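Local coordinates for copper induced nitroreductase D (Lactococcus lactis, PDB 2WQF), which probably works as an FMN-dependent nitroreductase, is induced by copper and takes part in defence against oxidative stress, at residues Arg35-Ala40 and Ser134-Thr139; Lys58-Ile63 and Gln151-Leu156; Asn110-Phe115 and Asp120-Trp125. One frame throughout, in Å; residues are numbered along the deposited sequence.

Interaction 1 of 3, residues Arg35-Ala40 and Ser134-Thr139; sequences RFSPTA and SVNVWT. With FMN (flavin mononucleotide), chain B; FMN (flavin mononucleotide), chain C.
The hydroxyl of S37 is held by two hydrogen bonds, one from N136 and one with A33 O. Its OG accepts from N136 ND2 at 2.9 Å. The bond is almost straight, with an N-H...O angle of 176°, and OG lies in the amide plane of N136. A33 O belongs to the last turn of helix 23-35. These two bonds use the hydroxyl as both acceptor and donor in a buried place. N136 reaches it because its CG stands anti to the carbonyl carbon (chi1 -82°), which carries the amide out from helix 121-143 toward the loop. With N136 replaced by an alanine, S37 OG would probably lose its amide donor and a gap would open between loop and helix.

Within the helix, the neighbouring V135 O accepts from both T139 N and T139 OG1, one turn on, the latter at 2.9 Å. The two donors come from opposite faces of the carbonyl plane.

Each segment also touches a different flavin. Beyond S37 the loop runs along FMN of chain B: P38 CB is 3.3 Å from its O3', and A40 CB is 3.7 Å from C6 of the flavin ring. On the helix, W138 touches FMN of chain C obliquely, with CZ2 3.8 Å from O2P. W138 NE1 is hydrogen-bonded to R11 O, and R10 makes a cation-pi contact with the indole. One chain thus lines two FMN sites of the dimer, an arrangement typical of the nitroreductase family, whose flavins sit at the subunit interface.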
loop_
_atom_site.group_PDB
_atom_site.type_symbol
_atom_site.label_atom_id
_atom_site.label_comp_id
_atom_site.label_asym_id
_atom_site.label_seq_id
_atom_site.Cartn_x
_atom_site.Cartn_y
_atom_site.Cartn_z
ATOM N N ARG A 35 -5.882 9.248 -7.055
ATOM C CA ARG A 35 -6.107 10.603 -6.517
ATOM C C ARG A 35 -6.403 10.571 -5.020
ATOM O O ARG A 35 -5.880 11.382 -4.236
ATOM C CB ARG A 35 -7.293 11.239 -7.257
ATOM C CG ARG A 35 -7.638 12.637 -6.820
ATOM C CD ARG A 35 -8.877 13.147 -7.524
ATOM N NE ARG A 35 -9.025 14.598 -7.381
ATOM C CZ ARG A 35 -8.386 15.507 -8.131
ATOM N NH1 ARG A 35 -7.591 15.133 -9.117
ATOM N NH2 ARG A 35 -8.557 16.784 -7.898
ATOM N N PHE A 36 -7.247 9.630 -4.611
ATOM C CA PHE A 36 -7.687 9.550 -3.220
ATOM C C PHE A 36 -6.866 8.642 -2.336
ATOM O O PHE A 36 -7.267 8.361 -1.214
ATOM C CB PHE A 36 -9.158 9.201 -3.165
ATOM C CG PHE A 36 -10.023 10.211 -3.865
ATOM C CD1 PHE A 36 -9.943 11.555 -3.528
ATOM C CD2 PHE A 36 -10.894 9.821 -4.869
ATOM C CE1 PHE A 36 -10.732 12.490 -4.158
ATOM C CE2 PHE A 36 -11.676 10.744 -5.511
ATOM C CZ PHE A 36 -11.589 12.094 -5.163
ATOM N N SER A 37 -5.696 8.248 -2.817
ATOM C CA SER A 37 -4.738 7.484 -2.018
ATOM C C SER A 37 -3.821 8.435 -1.243
ATOM O O SER A 37 -3.318 9.424 -1.795
ATOM C CB SER A 37 -3.867 6.615 -2.916
ATOM O OG SER A 37 -4.609 5.583 -3.539
ATOM N N PRO A 38 -3.572 8.134 0.033
ATOM C CA PRO A 38 -2.645 8.962 0.824
ATOM C C PRO A 38 -1.176 8.661 0.493
ATOM O O PRO A 38 -0.811 7.529 0.142
ATOM C CB PRO A 38 -2.952 8.540 2.242
ATOM C CG PRO A 38 -3.340 7.095 2.119
ATOM C CD PRO A 38 -4.087 6.985 0.799
ATOM N N THR A 39 -0.344 9.691 0.606
ATOM C CA THR A 39 1.096 9.602 0.430
ATOM C C THR A 39 1.736 10.485 1.472
ATOM O O THR A 39 1.123 11.477 1.913
ATOM C CB THR A 39 1.556 10.075 -0.963
ATOM O OG1 THR A 39 1.012 11.369 -1.260
ATOM C CG2 THR A 39 1.150 9.087 -2.032
ATOM N N ALA A 40 2.956 10.146 1.885
ATOM C CA ALA A 40 3.640 10.922 2.920
ATOM C C ALA A 40 3.711 12.386 2.498
ATOM O O ALA A 40 4.112 12.711 1.362
ATOM C CB ALA A 40 5.028 10.372 3.178
ATOM N N SER A 134 -1.283 0.938 -6.059
ATOM C CA SER A 134 -1.457 -0.268 -6.865
ATOM C C SER A 134 -2.696 -1.054 -6.410
ATOM O O SER A 134 -3.513 -1.476 -7.248
ATOM C CB SER A 134 -0.212 -1.168 -6.817
ATOM O OG SER A 134 0.898 -0.511 -7.372
ATOM N N VAL A 135 -2.849 -1.264 -5.094
ATOM C CA VAL A 135 -3.975 -2.069 -4.598
ATOM C C VAL A 135 -5.273 -1.287 -4.645
ATOM O O VAL A 135 -6.329 -1.869 -4.852
ATOM C CB VAL A 135 -3.755 -2.703 -3.181
ATOM C CG1 VAL A 135 -2.528 -3.568 -3.195
ATOM C CG2 VAL A 135 -3.662 -1.627 -2.082
ATOM N N ASN A 136 -5.204 0.042 -4.475
ATOM C CA ASN A 136 -6.421 0.818 -4.569
ATOM C C ASN A 136 -6.980 0.763 -6.002
ATOM O O ASN A 136 -8.190 0.657 -6.197
ATOM C CB ASN A 136 -6.249 2.276 -4.056
ATOM C CG ASN A 136 -6.351 2.372 -2.549
ATOM O OD1 ASN A 136 -6.851 1.449 -1.898
ATOM N ND2 ASN A 136 -5.864 3.473 -1.985
ATOM N N VAL A 137 -6.101 0.870 -6.991
ATOM C CA VAL A 137 -6.506 0.755 -8.382
ATOM C C VAL A 137 -7.056 -0.649 -8.668
ATOM O O VAL A 137 -8.112 -0.821 -9.266
ATOM C CB VAL A 137 -5.351 1.097 -9.342
ATOM C CG1 VAL A 137 -5.688 0.696 -10.770
ATOM C CG2 VAL A 137 -5.030 2.591 -9.278
ATOM N N TRP A 138 -6.340 -1.641 -8.183
ATOM C CA TRP A 138 -6.698 -3.044 -8.384
ATOM C C TRP A 138 -8.108 -3.307 -7.845
ATOM O O TRP A 138 -8.938 -3.942 -8.501
ATOM C CB TRP A 138 -5.653 -3.894 -7.649
ATOM C CG TRP A 138 -5.569 -5.354 -7.963
ATOM C CD1 TRP A 138 -6.464 -6.123 -8.642
ATOM C CD2 TRP A 138 -4.516 -6.230 -7.540
ATOM N NE1 TRP A 138 -5.998 -7.438 -8.709
ATOM C CE2 TRP A 138 -4.809 -7.509 -8.036
ATOM C CE3 TRP A 138 -3.329 -6.040 -6.822
ATOM C CZ2 TRP A 138 -3.967 -8.600 -7.803
ATOM C CZ3 TRP A 138 -2.505 -7.122 -6.590
ATOM C CH2 TRP A 138 -2.828 -8.384 -7.091
ATOM N N THR A 139 -8.360 -2.840 -6.631
ATOM C CA THR A 139 -9.641 -3.040 -6.004
ATOM C C THR A 139 -10.739 -2.246 -6.707
ATOM O O THR A 139 -11.861 -2.737 -6.881
ATOM C CB THR A 139 -9.591 -2.670 -4.491
ATOM O OG1 THR A 139 -8.544 -3.416 -3.862
ATOM C CG2 THR A 139 -10.911 -2.982 -3.833
HETATM N N1 FMN B . 1.147 11.883 8.674
HETATM C C2 FMN B . 1.720 12.248 9.977
HETATM O O2 FMN B . 1.147 13.039 10.690
HETATM N N3 FMN B . 2.998 11.707 10.336
HETATM C C4 FMN B . 3.696 10.828 9.529
HETATM O O4 FMN B . 4.714 10.337 9.931
HETATM C C4A FMN B . 3.134 10.483 8.219
HETATM N N5 FMN B . 3.729 9.707 7.375
HETATM C C5A FMN B . 2.928 9.112 6.257
HETATM C C6 FMN B . 3.497 7.942 5.512
HETATM C C7 FMN B . 2.811 7.326 4.557
HETATM C C7M FMN B . 3.450 6.171 3.818
HETATM C C8 FMN B . 1.412 7.812 4.243
HETATM C C8M FMN B . 0.582 7.078 3.205
HETATM C C9 FMN B . 0.896 8.871 4.876
HETATM C C9A FMN B . 1.684 9.568 5.956
HETATM N N10 FMN B . 1.192 10.714 6.655
HETATM C C10 FMN B . 1.803 11.066 7.860
HETATM C "C1'" FMN B . -0.101 11.300 6.331
HETATM C "C2'" FMN B . -0.038 12.051 5.004
HETATM O "O2'" FMN B . 0.649 13.261 5.193
HETATM C "C3'" FMN B . -1.475 12.256 4.518
HETATM O "O3'" FMN B . -1.953 10.959 4.216
HETATM C "C4'" FMN B . -1.507 13.119 3.245
HETATM O "O4'" FMN B . -1.141 14.456 3.552
HETATM C "C5'" FMN B . -2.880 13.110 2.576
HETATM O "O5'" FMN B . -3.845 13.573 3.510
HETATM P P FMN B . -5.093 12.610 3.933
HETATM O O1P FMN B . -5.788 12.147 2.716
HETATM O O2P FMN B . -4.510 11.396 4.752
HETATM O O3P FMN B . -6.018 13.520 4.851
HETATM N N1 FMN C . 1.571 -11.912 -8.568
HETATM C C2 FMN C . 2.237 -12.289 -9.822
HETATM O O2 FMN C . 1.705 -13.070 -10.578
HETATM N N3 FMN C . 3.550 -11.776 -10.079
HETATM C C4 FMN C . 4.201 -10.911 -9.219
HETATM O O4 FMN C . 5.258 -10.442 -9.541
HETATM C C4A FMN C . 3.546 -10.553 -7.957
HETATM N N5 FMN C . 4.089 -9.790 -7.069
HETATM C C5A FMN C . 3.215 -9.177 -6.017
HETATM C C6 FMN C . 3.749 -8.019 -5.229
HETATM C C7 FMN C . 3.004 -7.387 -4.329
HETATM C C7M FMN C . 3.608 -6.246 -3.541
HETATM C C8 FMN C . 1.575 -7.843 -4.126
HETATM C C8M FMN C . 0.681 -7.091 -3.156
HETATM C C9 FMN C . 1.088 -8.892 -4.798
HETATM C C9A FMN C . 1.943 -9.607 -5.814
HETATM N N10 FMN C . 1.483 -10.742 -6.550
HETATM C C10 FMN C . 2.179 -11.108 -7.704
HETATM C "C1'" FMN C . 0.157 -11.301 -6.329
HETATM C "C2'" FMN C . 0.100 -12.052 -5.002
HETATM O "O2'" FMN C . 0.774 -13.276 -5.137
HETATM C "C3'" FMN C . -1.375 -12.226 -4.630
HETATM O "O3'" FMN C . -1.848 -10.919 -4.365
HETATM C "C4'" FMN C . -1.525 -13.087 -3.363
HETATM O "O4'" FMN C . -1.164 -14.432 -3.642
HETATM C "C5'" FMN C . -2.945 -13.048 -2.804
HETATM O "O5'" FMN C . -3.844 -13.492 -3.811
HETATM P P FMN C . -5.034 -12.503 -4.329
HETATM O O1P FMN C . -5.812 -12.025 -3.171
HETATM O O2P FMN C . -4.363 -11.302 -5.100
HETATM O O3P FMN C . -5.904 -13.394 -5.318
#

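Interaction 2 of 3, residues Lys58-Ile63 and Gln151-Leu156. With FMN (flavin mononucleotide), chain C.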
loop_
_atom_site.group_PDB
_atom_site.type_symbol
_atom_site.label_atom_id
_atom_site.label_comp_id
_atom_site.label_asym_id
_atom_site.label_seq_id
_atom_site.Cartn_x
_atom_site.Cartn_y
_atom_site.Cartn_z
ATOM N N LYS A 58 1.915 -3.872 -28.028
ATOM C CA LYS A 58 3.318 -3.496 -28.210
ATOM C C LYS A 58 4.148 -3.778 -26.967
ATOM O O LYS A 58 5.276 -4.260 -27.058
ATOM C CB LYS A 58 3.433 -2.015 -28.595
ATOM C CG LYS A 58 4.846 -1.515 -28.793
ATOM C CD LYS A 58 4.852 -0.249 -29.652
ATOM C CE LYS A 58 6.195 -0.029 -30.344
ATOM N NZ LYS A 58 6.150 1.095 -31.340
ATOM N N LEU A 59 3.611 -3.458 -25.801
ATOM C CA LEU A 59 4.332 -3.690 -24.553
ATOM C C LEU A 59 4.749 -5.149 -24.463
ATOM O O LEU A 59 5.918 -5.460 -24.221
ATOM C CB LEU A 59 3.477 -3.343 -23.335
ATOM C CG LEU A 59 4.111 -3.740 -21.993
ATOM C CD1 LEU A 59 5.388 -2.953 -21.744
ATOM C CD2 LEU A 59 3.138 -3.510 -20.874
ATOM N N TRP A 60 3.805 -6.049 -24.655
ATOM C CA TRP A 60 4.091 -7.466 -24.427
ATOM C C TRP A 60 4.884 -8.117 -25.572
ATOM O O TRP A 60 5.820 -8.893 -25.331
ATOM C CB TRP A 60 2.795 -8.221 -24.064
ATOM C CG TRP A 60 2.299 -7.701 -22.746
ATOM C CD1 TRP A 60 1.336 -6.755 -22.543
ATOM C CD2 TRP A 60 2.810 -8.038 -21.439
ATOM N NE1 TRP A 60 1.209 -6.501 -21.201
ATOM C CE2 TRP A 60 2.112 -7.259 -20.506
ATOM C CE3 TRP A 60 3.810 -8.908 -20.981
ATOM C CZ2 TRP A 60 2.357 -7.332 -19.138
ATOM C CZ3 TRP A 60 4.043 -8.985 -19.634
ATOM C CH2 TRP A 60 3.308 -8.206 -18.718
ATOM N N ASP A 61 4.548 -7.786 -26.812
ATOM C CA ASP A 61 5.178 -8.446 -27.944
ATOM C C ASP A 61 6.537 -7.867 -28.271
ATOM O O ASP A 61 7.454 -8.596 -28.639
ATOM C CB ASP A 61 4.310 -8.316 -29.188
ATOM C CG ASP A 61 3.225 -9.366 -29.264
ATOM O OD1 ASP A 61 3.287 -10.391 -28.551
ATOM O OD2 ASP A 61 2.301 -9.145 -30.058
ATOM N N GLU A 62 6.665 -6.548 -28.136
ATOM C CA GLU A 62 7.824 -5.845 -28.649
ATOM C C GLU A 62 8.786 -5.416 -27.562
ATOM O O GLU A 62 9.940 -5.091 -27.849
ATOM C CB GLU A 62 7.376 -4.628 -29.460
ATOM C CG GLU A 62 6.518 -4.994 -30.667
ATOM C CD GLU A 62 6.348 -3.842 -31.634
ATOM O OE1 GLU A 62 7.322 -3.081 -31.822
ATOM O OE2 GLU A 62 5.251 -3.702 -32.209
ATOM N N ILE A 63 8.333 -5.435 -26.312
ATOM C CA ILE A 63 9.210 -5.088 -25.195
ATOM C C ILE A 63 9.414 -6.232 -24.216
ATOM O O ILE A 63 10.538 -6.688 -24.030
ATOM C CB ILE A 63 8.720 -3.802 -24.460
ATOM C CG1 ILE A 63 8.772 -2.619 -25.420
ATOM C CG2 ILE A 63 9.543 -3.521 -23.210
ATOM C CD1 ILE A 63 8.217 -1.302 -24.857
ATOM N N GLN A 151 2.342 -7.773 -11.956
ATOM C CA GLN A 151 3.600 -8.309 -12.414
ATOM C C GLN A 151 4.752 -7.365 -12.137
ATOM O O GLN A 151 4.566 -6.160 -11.892
ATOM C CB GLN A 151 3.544 -8.626 -13.908
ATOM C CG GLN A 151 2.485 -9.628 -14.307
ATOM C CD GLN A 151 2.537 -10.874 -13.449
ATOM O OE1 GLN A 151 3.608 -11.410 -13.195
ATOM N NE2 GLN A 151 1.386 -11.318 -12.971
ATOM N N HIS A 152 5.960 -7.934 -12.197
ATOM C CA HIS A 152 7.200 -7.232 -11.931
ATOM C C HIS A 152 8.292 -7.595 -12.932
ATOM O O HIS A 152 9.183 -8.384 -12.651
ATOM C CB HIS A 152 7.638 -7.479 -10.489
ATOM C CG HIS A 152 6.658 -6.943 -9.498
ATOM N ND1 HIS A 152 5.630 -7.703 -8.982
ATOM C CD2 HIS A 152 6.494 -5.693 -8.993
ATOM C CE1 HIS A 152 4.906 -6.955 -8.163
ATOM N NE2 HIS A 152 5.395 -5.724 -8.174
ATOM N N TYR A 153 8.200 -6.996 -14.116
ATOM C CA TYR A 153 9.227 -7.149 -15.154
ATOM C C TYR A 153 10.191 -5.961 -15.146
ATOM O O TYR A 153 11.062 -5.861 -15.996
ATOM C CB TYR A 153 8.562 -7.342 -16.519
ATOM C CG TYR A 153 7.918 -8.702 -16.621
ATOM C CD1 TYR A 153 8.696 -9.843 -16.771
ATOM C CD2 TYR A 153 6.547 -8.848 -16.534
ATOM C CE1 TYR A 153 8.121 -11.092 -16.845
ATOM C CE2 TYR A 153 5.957 -10.090 -16.616
ATOM C CZ TYR A 153 6.748 -11.212 -16.763
ATOM O OH TYR A 153 6.154 -12.457 -16.844
ATOM N N ASN A 154 10.025 -5.071 -14.162
ATOM C CA ASN A 154 11.051 -4.100 -13.797
ATOM C C ASN A 154 12.168 -4.838 -13.043
ATOM O O ASN A 154 11.861 -5.780 -12.275
ATOM C CB ASN A 154 10.441 -3.004 -12.914
ATOM C CG ASN A 154 9.661 -3.573 -11.739
ATOM O OD1 ASN A 154 8.607 -4.170 -11.924
ATOM N ND2 ASN A 154 10.210 -3.462 -10.541
ATOM N N PRO A 155 13.446 -4.428 -13.234
ATOM C CA PRO A 155 13.896 -3.299 -14.059
ATOM C C PRO A 155 14.186 -3.656 -15.512
ATOM O O PRO A 155 14.662 -2.803 -16.232
ATOM C CB PRO A 155 15.225 -2.891 -13.405
ATOM C CG PRO A 155 15.568 -3.946 -12.421
ATOM C CD PRO A 155 14.581 -5.058 -12.531
ATOM N N LEU A 156 13.901 -4.884 -15.926
ATOM C CA LEU A 156 14.288 -5.371 -17.249
ATOM C C LEU A 156 13.737 -4.507 -18.376
ATOM O O LEU A 156 14.437 -4.226 -19.355
ATOM C CB LEU A 156 13.819 -6.819 -17.422
ATOM C CG LEU A 156 14.744 -7.931 -16.929
ATOM C CD1 LEU A 156 15.164 -7.715 -15.477
ATOM C CD2 LEU A 156 14.052 -9.278 -17.106
HETATM N N1 FMN C . 1.571 -11.912 -8.568
HETATM C C2 FMN C . 2.237 -12.289 -9.822
HETATM O O2 FMN C . 1.705 -13.070 -10.578
HETATM N N3 FMN C . 3.550 -11.776 -10.079
HETATM C C4 FMN C . 4.201 -10.911 -9.219
HETATM O O4 FMN C . 5.258 -10.442 -9.541
HETATM C C4A FMN C . 3.546 -10.553 -7.957
HETATM N N5 FMN C . 4.089 -9.790 -7.069
HETATM C C5A FMN C . 3.215 -9.177 -6.017
HETATM C C6 FMN C . 3.749 -8.019 -5.229
HETATM C C7 FMN C . 3.004 -7.387 -4.329
HETATM C C7M FMN C . 3.608 -6.246 -3.541
HETATM C C8 FMN C . 1.575 -7.843 -4.126
HETATM C C8M FMN C . 0.681 -7.091 -3.156
HETATM C C9 FMN C . 1.088 -8.892 -4.798
HETATM C C9A FMN C . 1.943 -9.607 -5.814
HETATM N N10 FMN C . 1.483 -10.742 -6.550
HETATM C C10 FMN C . 2.179 -11.108 -7.704
HETATM C "C1'" FMN C . 0.157 -11.301 -6.329
HETATM C "C2'" FMN C . 0.100 -12.052 -5.002
HETATM O "O2'" FMN C . 0.774 -13.276 -5.137
HETATM C "C3'" FMN C . -1.375 -12.226 -4.630
HETATM O "O3'" FMN C . -1.848 -10.919 -4.365
HETATM C "C4'" FMN C . -1.525 -13.087 -3.363
HETATM O "O4'" FMN C . -1.164 -14.432 -3.642
HETATM C "C5'" FMN C . -2.945 -13.048 -2.804
HETATM O "O5'" FMN C . -3.844 -13.492 -3.811
HETATM P P FMN C . -5.034 -12.503 -4.329
HETATM O O1P FMN C . -5.812 -12.025 -3.171
HETATM O O2P FMN C . -4.363 -11.302 -5.100
HETATM O O3P FMN C . -5.904 -13.394 -5.318
#
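W60 and Y153 meet with their ring planes nearly perpendicular, at 84°, just behind the FMN pocket of this nitroreductase fold. The centroids of the six-membered rings are 5.7 Å apart. The outer rim of the indole does the touching: W60 CZ3 is 3.7 Å from Y153 CE2, and CH2 lies almost as near. Y153 CE2 sits at the indole edge, close to its plane. The contact is apolar. The polar end of W60 turns to another partner, with NE1 hydrogen-bonded to T98 OG1 on strand 97-104. L59 CD2 covers part of one indole face, 3.5 Å above the plane. F92 of helix 88-93 touches both W60 and Y153.

The indole belongs to helix 53-73. Y153 belongs to the loop that leaves strand 146-151, and its two predecessors hold the flavin. Q151 is bent at its second torsion (chi2 -50°), which brings its amide to the pyrimidine end of FMN. Its NE2 donates to FMN O2 at 3.0 Å and is also hydrogen-bonded to N149 OD1. FMN N3 gives Q151 OE1 a weak bond of 3.1 Å. The H152 ring lies by O4 and N5 of the flavin; it also meets the W125 ring of the second subunit. FMN O4 lies at the edge of the imidazole, and H152 ND1 donates to it at 2.8 Å in a nearly straight bond of 176°.

Interaction 3 of 3, residues Asn110-Phe115 and Asp120-Trp125; sequences NLQEQF and DNFPVW
The F122 ring has L111 CB squarely over one face. The carbon is 3.6 Å from the ring centroid and only 4° off the normal, which makes a CH-pi contact. At the ring edge, in its plane, lies F115 O, 3.7 Å from F122 CE2. L111 O is also close to that atom, at 3.4 Å. On the ring of F115, Q114 CB covers part of one face, and F115 CD1 comes to 4.0 Å from F122 CZ; these two side chains cross at about a right angle. The edge atom F122 CE1 lies in the plane of the W125 indole, whose face is partly covered by N121 CB.

F122 is the buried residue of the contact. Its CG stands anti to the carbonyl carbon (chi1 -65°), and this sends the ring across to the neighbouring helix. Q112 flanks the ring with its CG, 4.0 Å from F122 CD2. The Q112 chain then runs on extended, so that NE2 rests 3.6 Å from P123 CG. That amide nitrogen also has a polar mate, a hydrogen bond to A119 O in the connecting loop. It ties the first helix to the linker just before the second.

The axes of the short segments 110-114 and 121-125 approach to 9.8 Å at 147°, roughly antiparallel. W125 touches FMN, while L111 is near F41, an FMN-binding residue. The arrangement is an antiparallel helical hairpin joined by a short loop, set beside the flavin site at the dimer interface.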
loop_
_atom_site.group_PDB
_atom_site.type_symbol
_atom_site.label_atom_id
_atom_site.label_comp_id
_atom_site.label_asym_id
_atom_site.label_seq_id
_atom_site.Cartn_x
_atom_site.Cartn_y
_atom_site.Cartn_z
ATOM N N ASN A 110 13.866 15.681 -3.930
ATOM C CA ASN A 110 13.554 17.034 -3.469
ATOM C C ASN A 110 13.127 17.056 -2.005
ATOM O O ASN A 110 13.517 17.951 -1.247
ATOM C CB ASN A 110 12.448 17.635 -4.328
ATOM C CG ASN A 110 12.952 18.106 -5.669
ATOM O OD1 ASN A 110 14.158 18.269 -5.863
ATOM N ND2 ASN A 110 12.038 18.353 -6.597
ATOM N N LEU A 111 12.332 16.067 -1.609
ATOM C CA LEU A 111 11.857 15.955 -0.243
ATOM C C LEU A 111 13.035 15.664 0.685
ATOM O O LEU A 111 13.142 16.223 1.773
ATOM C CB LEU A 111 10.813 14.844 -0.136
ATOM C CG LEU A 111 9.455 15.174 -0.747
ATOM C CD1 LEU A 111 8.631 13.936 -0.939
ATOM C CD2 LEU A 111 8.739 16.154 0.151
ATOM N N GLN A 112 13.928 14.790 0.238
ATOM C CA GLN A 112 15.119 14.461 1.008
ATOM C C GLN A 112 15.979 15.706 1.278
ATOM O O GLN A 112 16.589 15.832 2.351
ATOM C CB GLN A 112 15.950 13.424 0.255
ATOM C CG GLN A 112 15.335 12.025 0.194
ATOM C CD GLN A 112 16.214 11.065 -0.583
ATOM O OE1 GLN A 112 16.519 11.294 -1.757
ATOM N NE2 GLN A 112 16.651 9.996 0.073
ATOM N N GLU A 113 16.029 16.609 0.298
ATOM C CA GLU A 113 16.809 17.840 0.392
ATOM C C GLU A 113 16.137 18.880 1.276
ATOM O O GLU A 113 16.819 19.606 2.001
ATOM C CB GLU A 113 17.020 18.444 -0.999
ATOM C CG GLU A 113 17.847 17.576 -1.945
ATOM C CD GLU A 113 17.834 18.089 -3.380
ATOM O OE1 GLU A 113 17.199 19.136 -3.648
ATOM O OE2 GLU A 113 18.460 17.434 -4.239
ATOM N N GLN A 114 14.806 18.957 1.201
ATOM C CA GLN A 114 14.039 19.973 1.931
ATOM C C GLN A 114 13.939 19.610 3.404
ATOM O O GLN A 114 13.977 20.488 4.266
ATOM C CB GLN A 114 12.628 20.138 1.342
ATOM N N PHE A 115 13.818 18.310 3.672
ATOM C CA PHE A 115 13.687 17.790 5.021
ATOM C C PHE A 115 14.753 16.727 5.258
ATOM O O PHE A 115 14.436 15.543 5.384
ATOM C CB PHE A 115 12.302 17.176 5.214
ATOM C CG PHE A 115 11.181 18.067 4.774
ATOM C CD1 PHE A 115 10.549 17.871 3.563
ATOM C CD2 PHE A 115 10.765 19.116 5.577
ATOM C CE1 PHE A 115 9.513 18.696 3.157
ATOM C CE2 PHE A 115 9.733 19.947 5.178
ATOM C CZ PHE A 115 9.105 19.733 3.965
ATOM N N ASP A 120 16.044 9.540 4.901
ATOM C CA ASP A 120 16.021 8.078 4.818
ATOM C C ASP A 120 14.593 7.524 4.703
ATOM O O ASP A 120 14.366 6.435 4.166
ATOM C CB ASP A 120 16.728 7.474 6.031
ATOM C CG ASP A 120 18.234 7.631 5.969
ATOM O OD1 ASP A 120 18.729 8.252 5.003
ATOM O OD2 ASP A 120 18.925 7.132 6.885
ATOM N N ASN A 121 13.636 8.291 5.205
ATOM C CA ASN A 121 12.248 7.882 5.220
ATOM C C ASN A 121 11.544 7.991 3.871
ATOM O O ASN A 121 10.698 7.172 3.546
ATOM C CB ASN A 121 11.480 8.715 6.260
ATOM C CG ASN A 121 12.004 8.523 7.669
ATOM O OD1 ASN A 121 11.662 7.554 8.344
ATOM N ND2 ASN A 121 12.826 9.451 8.121
ATOM N N PHE A 122 11.877 9.006 3.086
ATOM C CA PHE A 122 11.126 9.261 1.868
ATOM C C PHE A 122 11.152 8.100 0.866
ATOM O O PHE A 122 10.104 7.784 0.320
ATOM C CB PHE A 122 11.536 10.577 1.219
ATOM C CG PHE A 122 11.200 11.765 2.063
ATOM C CD1 PHE A 122 9.878 12.077 2.319
ATOM C CD2 PHE A 122 12.201 12.539 2.644
ATOM C CE1 PHE A 122 9.541 13.139 3.131
ATOM C CE2 PHE A 122 11.875 13.617 3.460
ATOM C CZ PHE A 122 10.539 13.914 3.701
ATOM N N PRO A 123 12.326 7.468 0.636
ATOM C CA PRO A 123 12.325 6.300 -0.266
ATOM C C PRO A 123 11.400 5.181 0.249
ATOM O O PRO A 123 10.674 4.546 -0.524
ATOM C CB PRO A 123 13.794 5.850 -0.274
ATOM C CG PRO A 123 14.560 7.106 -0.007
ATOM C CD PRO A 123 13.695 7.883 0.987
ATOM N N VAL A 124 11.402 4.964 1.560
ATOM C CA VAL A 124 10.541 3.959 2.184
ATOM C C VAL A 124 9.067 4.303 1.987
ATOM O O VAL A 124 8.264 3.470 1.564
ATOM C CB VAL A 124 10.859 3.840 3.700
ATOM C CG1 VAL A 124 9.790 3.029 4.446
ATOM C CG2 VAL A 124 12.238 3.179 3.898
ATOM N N TRP A 125 8.710 5.539 2.281
ATOM C CA TRP A 125 7.324 5.964 2.176
ATOM C C TRP A 125 6.875 5.965 0.725
ATOM O O TRP A 125 5.708 5.737 0.443
ATOM C CB TRP A 125 7.140 7.351 2.805
ATOM C CG TRP A 125 7.330 7.357 4.295
ATOM C CD1 TRP A 125 7.144 6.307 5.153
ATOM C CD2 TRP A 125 7.742 8.463 5.101
ATOM N NE1 TRP A 125 7.407 6.700 6.448
ATOM C CE2 TRP A 125 7.781 8.015 6.440
ATOM C CE3 TRP A 125 8.097 9.786 4.821
ATOM C CZ2 TRP A 125 8.122 8.848 7.494
ATOM C CZ3 TRP A 125 8.445 10.604 5.869
ATOM C CH2 TRP A 125 8.469 10.133 7.187
#

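In the fold
Interaction 1 is buried, interaction 2 partly buried, and interaction 3 lies at the surface. Interactions 1 and 3 share helix 121-143 and touch directly, A40 CB packing 3.5 Å from W125 CE3. Interaction 2 uses other elements, and its centre is about 23 Å from that of interaction 1, yet both touch FMN of chain C. The chemistry follows the place. Deep inside, between the two segments a single hydrogen bond joins loop to helix. Behind the pocket, two aromatic rings meet while their neighbours bind the flavin. At the surface, apolar packing holds two helices that follow each other closely in the chain, and it buries the most area of the three.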